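Local coordinates for iron-sulfur cluster assembly scaffold protein NifU (Fervidobacterium islandicum, PDB 6A6F) that probably serves as a zinc-binding scaffold or sulfur-acceptor protein of the SUF system, taking part in the assembly of iron-sulfur clusters, at residues E8-Y13 / I109-V114; Q66-V71 / L126-L131. One frame throughout, in Å; residues are numbered along the deposited sequence.

Contact 1: E8-Y13 / I109-V114; sequences EFIMDY and INFYDV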
ATOM      1  N   GLU A   8      -7.416  13.045   2.661  1.00 20.38           N
ATOM      2  CA  GLU A   8      -7.842  12.196   3.755  1.00 23.73           C
ATOM      3  C   GLU A   8      -8.749  11.078   3.238  1.00 23.20           C
ATOM      4  O   GLU A   8      -8.690   9.941   3.711  1.00 22.52           O
ATOM      5  CB  GLU A   8      -8.513  13.071   4.817  1.00 27.92           C
ATOM      6  CG  GLU A   8      -9.194  12.399   5.986  1.00 31.75           C
ATOM      7  CD  GLU A   8      -9.781  13.424   6.978  1.00 37.77           C
ATOM      8  OE1 GLU A   8      -9.766  14.655   6.718  1.00 41.90           O
ATOM      9  OE2 GLU A   8     -10.259  12.996   8.036  1.00 39.94           O
ATOM     10  N   PHE A   9      -9.587  11.418   2.260  1.00 22.86           N
ATOM     11  CA  PHE A   9     -10.513  10.472   1.656  1.00 22.99           C
ATOM     12  C   PHE A   9      -9.740   9.297   1.058  1.00 20.62           C
ATOM     13  O   PHE A   9      -9.997   8.174   1.382  1.00 20.76           O
ATOM     14  CB  PHE A   9     -11.356  11.174   0.577  1.00 22.29           C
ATOM     15  CG  PHE A   9     -12.248  10.251  -0.169  1.00 23.78           C
ATOM     16  CD1 PHE A   9     -13.513   9.984   0.290  1.00 23.22           C
ATOM     17  CD2 PHE A   9     -11.827   9.659  -1.355  1.00 24.61           C
ATOM     18  CE1 PHE A   9     -14.358   9.135  -0.397  1.00 24.44           C
ATOM     19  CE2 PHE A   9     -12.670   8.806  -2.045  1.00 25.73           C
ATOM     20  CZ  PHE A   9     -13.947   8.551  -1.562  1.00 24.42           C
ATOM     21  N   ILE A  10      -8.811   9.601   0.178  1.00 20.50           N
ATOM     22  CA  ILE A  10      -7.922   8.605  -0.439  1.00 20.99           C
ATOM     23  C   ILE A  10      -7.188   7.784   0.623  1.00 20.77           C
ATOM     24  O   ILE A  10      -7.166   6.530   0.556  1.00 19.53           O
ATOM     25  CB  ILE A  10      -6.944   9.270  -1.428  1.00 21.53           C
ATOM     26  CG1 ILE A  10      -7.718   9.737  -2.664  1.00 21.19           C
ATOM     27  CG2 ILE A  10      -5.851   8.305  -1.918  1.00 22.58           C
ATOM     28  CD1 ILE A  10      -6.987  10.687  -3.541  1.00 22.13           C
ATOM     29  N   MET A  11      -6.577   8.450   1.591  1.00 19.74           N
ATOM     30  CA  MET A  11      -5.835   7.703   2.624  1.00 20.56           C
ATOM     31  C   MET A  11      -6.687   6.791   3.475  1.00 20.03           C
ATOM     32  O   MET A  11      -6.278   5.635   3.721  1.00 22.66           O
ATOM     33  CB  MET A  11      -4.907   8.597   3.469  1.00 21.26           C
ATOM     34  CG  MET A  11      -3.756   9.221   2.656  1.00 20.92           C
ATOM     35  SD  MET A  11      -2.839   8.162   1.486  1.00 22.38           S
ATOM     36  CE  MET A  11      -2.132   7.040   2.714  1.00 20.52           C
ATOM     37  N   ASP A  12      -7.873   7.241   3.882  1.00 19.06           N
ATOM     38  CA  ASP A  12      -8.792   6.403   4.568  1.00 20.93           C
ATOM     39  C   ASP A  12      -9.180   5.194   3.682  1.00 21.80           C
ATOM     40  O   ASP A  12      -9.116   4.076   4.161  1.00 21.12           O
ATOM     41  CB  ASP A  12     -10.090   7.173   4.936  1.00 24.84           C
ATOM     42  CG  ASP A  12      -9.895   8.168   6.129  1.00 26.77           C
ATOM     43  OD1 ASP A  12      -8.835   8.119   6.775  1.00 28.91           O
ATOM     44  OD2 ASP A  12     -10.819   8.958   6.444  1.00 30.70           O
ATOM     45  N   TYR A  13      -9.628   5.422   2.438  1.00 18.36           N
ATOM     46  CA  TYR A  13     -10.052   4.312   1.600  1.00 20.09           C
ATOM     47  C   TYR A  13      -8.932   3.336   1.202  1.00 20.32           C
ATOM     48  O   TYR A  13      -9.211   2.193   0.921  1.00 20.15           O
ATOM     49  CB  TYR A  13     -10.853   4.790   0.375  1.00 19.52           C
ATOM     50  CG  TYR A  13     -12.324   4.900   0.721  1.00 21.07           C
ATOM     51  CD1 TYR A  13     -13.146   3.770   0.693  1.00 22.12           C
ATOM     52  CD2 TYR A  13     -12.873   6.119   1.129  1.00 22.12           C
ATOM     53  CE1 TYR A  13     -14.469   3.841   1.055  1.00 22.67           C
ATOM     54  CE2 TYR A  13     -14.211   6.217   1.486  1.00 23.88           C
ATOM     55  CZ  TYR A  13     -15.005   5.085   1.436  1.00 24.66           C
ATOM     56  OH  TYR A  13     -16.322   5.176   1.788  1.00 28.32           O
ATOM     57  N   ILE A 109     -16.376  11.012  -7.194  1.00 22.98           N
ATOM     58  CA  ILE A 109     -15.970  12.394  -7.464  1.00 25.50           C
ATOM     59  C   ILE A 109     -14.800  12.864  -6.576  1.00 26.27           C
ATOM     60  O   ILE A 109     -14.084  13.803  -6.930  1.00 22.34           O
ATOM     61  CB  ILE A 109     -17.152  13.390  -7.345  1.00 27.61           C
ATOM     62  CG1 ILE A 109     -16.835  14.698  -8.056  1.00 32.49           C
ATOM     63  CG2 ILE A 109     -17.525  13.711  -5.930  1.00 27.56           C
ATOM     64  CD1 ILE A 109     -16.810  14.549  -9.556  1.00 35.07           C
ATOM     65  N   ASN A 110     -14.573  12.186  -5.454  1.00 25.44           N
ATOM     66  CA  ASN A 110     -13.450  12.546  -4.600  1.00 23.00           C
ATOM     67  C   ASN A 110     -12.072  12.347  -5.281  1.00 23.06           C
ATOM     68  O   ASN A 110     -11.123  12.958  -4.877  1.00 21.88           O
ATOM     69  CB  ASN A 110     -13.601  11.859  -3.244  1.00 24.27           C
ATOM     70  CG  ASN A 110     -14.763  12.439  -2.453  1.00 27.10           C
ATOM     71  OD1 ASN A 110     -14.812  13.632  -2.285  1.00 29.18           O
ATOM     72  ND2 ASN A 110     -15.719  11.628  -2.033  1.00 29.57           N
ATOM     73  N   PHE A 111     -12.008  11.602  -6.384  1.00 19.53           N
ATOM     74  CA  PHE A 111     -10.802  11.431  -7.127  1.00 21.00           C
ATOM     75  C   PHE A 111     -10.565  12.446  -8.266  1.00 21.73           C
ATOM     76  O   PHE A 111      -9.578  12.316  -8.976  1.00 21.34           O
ATOM     77  CB  PHE A 111     -10.814  10.025  -7.731  1.00 20.59           C
ATOM     78  CG  PHE A 111     -10.799   8.934  -6.698  1.00 20.19           C
ATOM     79  CD1 PHE A 111      -9.598   8.522  -6.151  1.00 19.29           C
ATOM     80  CD2 PHE A 111     -11.970   8.341  -6.275  1.00 19.69           C
ATOM     81  CE1 PHE A 111      -9.545   7.539  -5.200  1.00 19.20           C
ATOM     82  CE2 PHE A 111     -11.943   7.323  -5.314  1.00 19.59           C
ATOM     83  CZ  PHE A 111     -10.722   6.934  -4.766  1.00 19.94           C
ATOM     84  N   TYR A 112     -11.478  13.394  -8.447  1.00 21.30           N
ATOM     85  CA  TYR A 112     -11.419  14.401  -9.511  1.00 26.13           C
ATOM     86  C   TYR A 112     -10.012  14.951  -9.685  1.00 25.48           C
ATOM     87  O   TYR A 112      -9.509  14.999 -10.764  1.00 26.82           O
ATOM     88  CB  TYR A 112     -12.399  15.552  -9.203  1.00 27.72           C
ATOM     89  CG  TYR A 112     -12.461  16.588 -10.285  1.00 30.99           C
ATOM     90  CD1 TYR A 112     -13.240  16.387 -11.396  1.00 34.72           C
ATOM     91  CD2 TYR A 112     -11.690  17.754 -10.217  1.00 36.00           C
ATOM     92  CE1 TYR A 112     -13.307  17.323 -12.403  1.00 36.34           C
ATOM     93  CE2 TYR A 112     -11.745  18.706 -11.220  1.00 37.29           C
ATOM     94  CZ  TYR A 112     -12.559  18.483 -12.297  1.00 38.12           C
ATOM     95  OH  TYR A 112     -12.610  19.383 -13.308  1.00 40.62           O
ATOM     96  N   ASP A 113      -9.381  15.325  -8.600  1.00 26.80           N
ATOM     97  CA  ASP A 113      -8.049  15.938  -8.667  1.00 31.90           C
ATOM     98  C   ASP A 113      -6.947  15.090  -9.269  1.00 29.10           C
ATOM     99  O   ASP A 113      -5.920  15.614  -9.727  1.00 29.20           O
ATOM    100  CB  ASP A 113      -7.578  16.324  -7.294  1.00 37.04           C
ATOM    101  CG  ASP A 113      -7.719  17.778  -7.047  1.00 51.91           C
ATOM    102  OD1 ASP A 113      -6.970  18.541  -7.721  1.00 65.12           O
ATOM    103  OD2 ASP A 113      -8.563  18.151  -6.191  1.00 54.64           O
ATOM    104  N   VAL A 114      -7.144  13.793  -9.272  1.00 23.36           N
ATOM    105  CA  VAL A 114      -6.124  12.914  -9.795  1.00 23.86           C
ATOM    106  C   VAL A 114      -5.869  13.162 -11.275  1.00 25.59           C
ATOM    107  O   VAL A 114      -4.760  12.905 -11.779  1.00 27.63           O
ATOM    108  CB  VAL A 114      -6.535  11.448  -9.515  1.00 22.03           C
ATOM    109  CG1 VAL A 114      -5.564  10.483 -10.179  1.00 21.95           C
ATOM    110  CG2 VAL A 114      -6.609  11.242  -8.005  1.00 20.11           C
TER
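With CG anti to the backbone N (chi1 175°), the F9 ring leaves helix 8-14 toward N110 and F111 of the 3-10 turn 109-114. F111 has CG anti to its carbonyl carbon (chi1 -64°), beside the backbone N, and its ring reaches back to F9 and I10. The two phenylalanines form an offset edge-to-face pair. The edge of F9 is directed at the face of F111, with ring centroids 5.6 Å apart and planes at 79°. F9 CE2 lies 3.7 Å from F111 CE2.

N110 covers one face of the F9 ring. Its CB makes a CH-pi contact over the face, 3.5 Å from the F9 ring centroid. The amide lies over the same face, tilted to the ring, with N110 ND2 3.3 Å from F9 CE1. Y13 CD2, one turn along the helix, packs on the opposite face, so the ring is held between two neighbours. I10 adds its CG1, 3.8 Å from F111 CE1. No hydrogen bond crosses the contact; it rests on ring packing, with one amide laid over a ring. With an alanine at F9, the N110 side chain is likely to lose the ring it packs on, and the F111 ring its edge-on partner.

The contact ties the N-terminal helix to the loop between helices 102-105 and 118-135. F9 and I10 also touch V71 and A67 of helix 63-76, while the F111 ring meets F124 of helix 118-135. V114 packs on M95 of helix 81-95.

Contact 2: Q66-V71 / L126-L131; sequences QASTNV and LPWKTL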
ATOM      1  N   GLN A  66      -5.372   1.475  -4.538  1.00 18.54           N
ATOM      2  CA  GLN A  66      -6.094   0.776  -3.469  1.00 18.73           C
ATOM      3  C   GLN A  66      -7.351   1.550  -3.026  1.00 18.62           C
ATOM      4  O   GLN A  66      -8.424   0.925  -2.870  1.00 16.70           O
ATOM      5  CB  GLN A  66      -5.221   0.429  -2.237  1.00 20.74           C
ATOM      6  CG  GLN A  66      -4.073  -0.522  -2.517  1.00 21.68           C
ATOM      7  CD  GLN A  66      -3.311  -1.051  -1.275  1.00 24.26           C
ATOM      8  OE1 GLN A  66      -2.527  -1.964  -1.420  1.00 25.89           O
ATOM      9  NE2 GLN A  66      -3.551  -0.500  -0.076  1.00 23.30           N
ATOM     10  N   ALA A  67      -7.240   2.872  -2.844  1.00 16.65           N
ATOM     11  CA  ALA A  67      -8.401   3.721  -2.564  1.00 16.17           C
ATOM     12  C   ALA A  67      -9.465   3.622  -3.656  1.00 15.69           C
ATOM     13  O   ALA A  67     -10.629   3.396  -3.371  1.00 16.60           O
ATOM     14  CB  ALA A  67      -8.001   5.169  -2.355  1.00 15.52           C
ATOM     15  N   SER A  68      -9.036   3.741  -4.887  1.00 16.74           N
ATOM     16  CA  SER A  68      -9.933   3.623  -6.034  1.00 17.62           C
ATOM     17  C   SER A  68     -10.635   2.264  -6.089  1.00 17.18           C
ATOM     18  O   SER A  68     -11.829   2.224  -6.255  1.00 16.53           O
ATOM     19  CB  SER A  68      -9.224   3.879  -7.340  1.00 17.71           C
ATOM     20  OG  SER A  68     -10.154   3.901  -8.435  1.00 18.75           O
ATOM     21  N   THR A  69      -9.892   1.174  -5.909  1.00 16.37           N
ATOM     22  CA  THR A  69     -10.468  -0.173  -5.823  1.00 15.77           C
ATOM     23  C   THR A  69     -11.571  -0.316  -4.763  1.00 15.61           C
ATOM     24  O   THR A  69     -12.643  -0.862  -5.041  1.00 15.17           O
ATOM     25  CB  THR A  69      -9.376  -1.242  -5.538  1.00 15.61           C
ATOM     26  OG1 THR A  69      -8.340  -1.154  -6.540  1.00 15.18           O
ATOM     27  CG2 THR A  69      -9.984  -2.644  -5.588  1.00 16.17           C
ATOM     28  N   ASN A  70     -11.317   0.190  -3.568  1.00 14.37           N
ATOM     29  CA  ASN A  70     -12.241   0.065  -2.528  1.00 15.52           C
ATOM     30  C   ASN A  70     -13.487   0.930  -2.770  1.00 15.54           C
ATOM     31  O   ASN A  70     -14.578   0.510  -2.427  1.00 15.24           O
ATOM     32  CB  ASN A  70     -11.586   0.427  -1.188  1.00 16.20           C
ATOM     33  CG  ASN A  70     -10.752  -0.711  -0.631  1.00 17.42           C
ATOM     34  OD1 ASN A  70     -11.236  -1.822  -0.547  1.00 18.49           O
ATOM     35  ND2 ASN A  70      -9.500  -0.437  -0.247  1.00 15.95           N
ATOM     36  N   VAL A  71     -13.328   2.146  -3.284  1.00 15.05           N
ATOM     37  CA  VAL A  71     -14.484   3.013  -3.523  1.00 16.44           C
ATOM     38  C   VAL A  71     -15.311   2.365  -4.647  1.00 16.20           C
ATOM     39  O   VAL A  71     -16.527   2.315  -4.550  1.00 16.08           O
ATOM     40  CB  VAL A  71     -14.098   4.453  -3.816  1.00 17.09           C
ATOM     41  CG1 VAL A  71     -15.286   5.255  -4.244  1.00 18.33           C
ATOM     42  CG2 VAL A  71     -13.459   5.086  -2.572  1.00 18.06           C
ATOM     43  N   LEU A 126      -6.925   1.699 -12.835  1.00 17.78           N
ATOM     44  CA  LEU A 126      -6.604   0.293 -12.844  1.00 19.22           C
ATOM     45  C   LEU A 126      -7.807  -0.618 -12.442  1.00 18.50           C
ATOM     46  O   LEU A 126      -8.186  -1.500 -13.206  1.00 19.40           O
ATOM     47  CB  LEU A 126      -5.385  -0.003 -11.953  1.00 20.66           C
ATOM     48  CG  LEU A 126      -5.057  -1.499 -11.807  1.00 19.83           C
ATOM     49  CD1 LEU A 126      -4.746  -2.076 -13.173  1.00 21.83           C
ATOM     50  CD2 LEU A 126      -3.915  -1.725 -10.853  1.00 20.73           C
ATOM     51  N   PRO A 127      -8.415  -0.402 -11.244  1.00 17.91           N
ATOM     52  CA  PRO A 127      -9.579  -1.254 -10.926  1.00 17.86           C
ATOM     53  C   PRO A 127     -10.704  -1.131 -11.918  1.00 17.72           C
ATOM     54  O   PRO A 127     -11.378  -2.117 -12.155  1.00 18.99           O
ATOM     55  CB  PRO A 127     -10.045  -0.758  -9.568  1.00 17.50           C
ATOM     56  CG  PRO A 127      -9.391   0.581  -9.444  1.00 17.69           C
ATOM     57  CD  PRO A 127      -8.102   0.501 -10.148  1.00 16.33           C
ATOM     58  N   TRP A 128     -10.955   0.065 -12.433  1.00 18.71           N
ATOM     59  CA  TRP A 128     -12.100   0.293 -13.340  1.00 19.13           C
ATOM     60  C   TRP A 128     -11.906  -0.393 -14.714  1.00 20.70           C
ATOM     61  O   TRP A 128     -12.835  -0.993 -15.255  1.00 20.30           O
ATOM     62  CB  TRP A 128     -12.338   1.800 -13.533  1.00 19.96           C
ATOM     63  CG  TRP A 128     -12.920   2.465 -12.346  1.00 19.21           C
ATOM     64  CD1 TRP A 128     -12.271   3.255 -11.465  1.00 19.44           C
ATOM     65  CD2 TRP A 128     -14.257   2.346 -11.879  1.00 18.53           C
ATOM     66  NE1 TRP A 128     -13.115   3.643 -10.479  1.00 19.88           N
ATOM     67  CE2 TRP A 128     -14.356   3.107 -10.719  1.00 18.88           C
ATOM     68  CE3 TRP A 128     -15.376   1.640 -12.318  1.00 19.75           C
ATOM     69  CZ2 TRP A 128     -15.537   3.206  -9.989  1.00 18.16           C
ATOM     70  CZ3 TRP A 128     -16.561   1.764 -11.600  1.00 18.93           C
ATOM     71  CH2 TRP A 128     -16.629   2.545 -10.464  1.00 17.81           C
ATOM     72  N   LYS A 129     -10.688  -0.293 -15.249  1.00 20.23           N
ATOM     73  CA  LYS A 129     -10.321  -0.949 -16.493  1.00 23.01           C
ATOM     74  C   LYS A 129     -10.362  -2.466 -16.326  1.00 21.36           C
ATOM     75  O   LYS A 129     -10.808  -3.161 -17.218  1.00 21.28           O
ATOM     76  CB  LYS A 129      -8.913  -0.524 -16.945  1.00 25.56           C
ATOM     77  CG  LYS A 129      -8.722   0.966 -17.278  1.00 29.81           C
ATOM     78  CD  LYS A 129      -9.803   1.561 -18.173  1.00 36.36           C
ATOM     79  CE  LYS A 129      -9.680   1.056 -19.609  1.00 40.60           C
ATOM     80  NZ  LYS A 129     -10.815   1.495 -20.502  1.00 43.99           N
ATOM     81  N   THR A 130      -9.928  -2.953 -15.164  1.00 19.32           N
ATOM     82  CA  THR A 130     -10.014  -4.367 -14.852  1.00 19.80           C
ATOM     83  C   THR A 130     -11.441  -4.827 -14.733  1.00 19.46           C
ATOM     84  O   THR A 130     -11.796  -5.873 -15.270  1.00 20.68           O
ATOM     85  CB  THR A 130      -9.224  -4.725 -13.581  1.00 20.48           C
ATOM     86  OG1 THR A 130      -7.878  -4.301 -13.774  1.00 19.97           O
ATOM     87  CG2 THR A 130      -9.248  -6.227 -13.343  1.00 20.24           C
ATOM     88  N   LEU A 131     -12.285  -4.019 -14.108  1.00 18.26           N
ATOM     89  CA  LEU A 131     -13.704  -4.295 -14.073  1.00 18.45           C
ATOM     90  C   LEU A 131     -14.368  -4.363 -15.464  1.00 21.05           C
ATOM     91  O   LEU A 131     -15.147  -5.282 -15.755  1.00 21.11           O
ATOM     92  CB  LEU A 131     -14.388  -3.221 -13.283  1.00 19.78           C
ATOM     93  CG  LEU A 131     -15.913  -3.268 -13.203  1.00 20.24           C
ATOM     94  CD1 LEU A 131     -16.401  -4.399 -12.354  1.00 21.42           C
ATOM     95  CD2 LEU A 131     -16.439  -1.988 -12.608  1.00 20.70           C
TER
HETATM   96  O   HOH W   1     -12.728   4.565  -7.736  1.00 22.25           O
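S68 and T69 of helix 63-76 meet P127 and W128 of helix 118-135. The direct contacts are van der Waals and centre on the proline ring. S68 OG lies 3.6 Å from P127 CG and 3.6 Å from W128 NE1. T69 OG1 comes 3.5 Å from P127 CB and equally near CG of that ring. The P127 ring thus sits against two neighbouring hydroxyls. The CA atoms of T69 and P127 are 5.3 Å apart. The axes of the two short segments come within 9.0 Å, at 48° between their N-to-C directions.

Between S68 and W128 the polar link passes through a water. Water 1 donates to S68 OG over 2.7 Å and accepts from W128 NE1 over 2.9 Å. S68 OG stands anti to its backbone N (chi1 -174°), within range of both this water and the P127 ring. A hydrogen bond from S68 OG to F124 O is a second tie to helix 118-135. T69 OG1 is turned back to its own helix, where it bonds to S65 O.

Within 126-131, L126 O accepts two bonds. T130 N and T130 OG1 reach it from opposite faces of its plane. The helix is kinked at P127 and W128, whose N atoms have no bond to the preceding turn.

The contact packs the helices next to the zinc site of C37, D39, C62 and C123. C62 lies just before helix 63-76 and C123 on helix 118-135; the P127 side chain is about 9 Å from the zinc. All four touching residues are buried. Carbonyls and one water serve their polar groups. The hydroxyls can therefore line the proline ring at little likely cost, and the indole N-H is satisfied by the water.

How the contacts relate
Contact 2 belongs to the core and contact 1 is only partly buried: the centre of contact 2 is about 2 Å, that of contact 1 about 12 Å, from the centre of the chain. The centres of the two contacts are also about 12 Å apart. Contact 2 packs two long helices, whereas contact 1 holds a short N-terminal helix to a loop. Helix 63-76 joins them: Y13 O is probably hydrogen-bonded to N70 ND2, and F111 CZ packs on S68 N. F124 also borders both. The outer contact is mainly aromatic and has no hydrogen bond between its segments, while the inner one sets hydroxyls and a water around a proline.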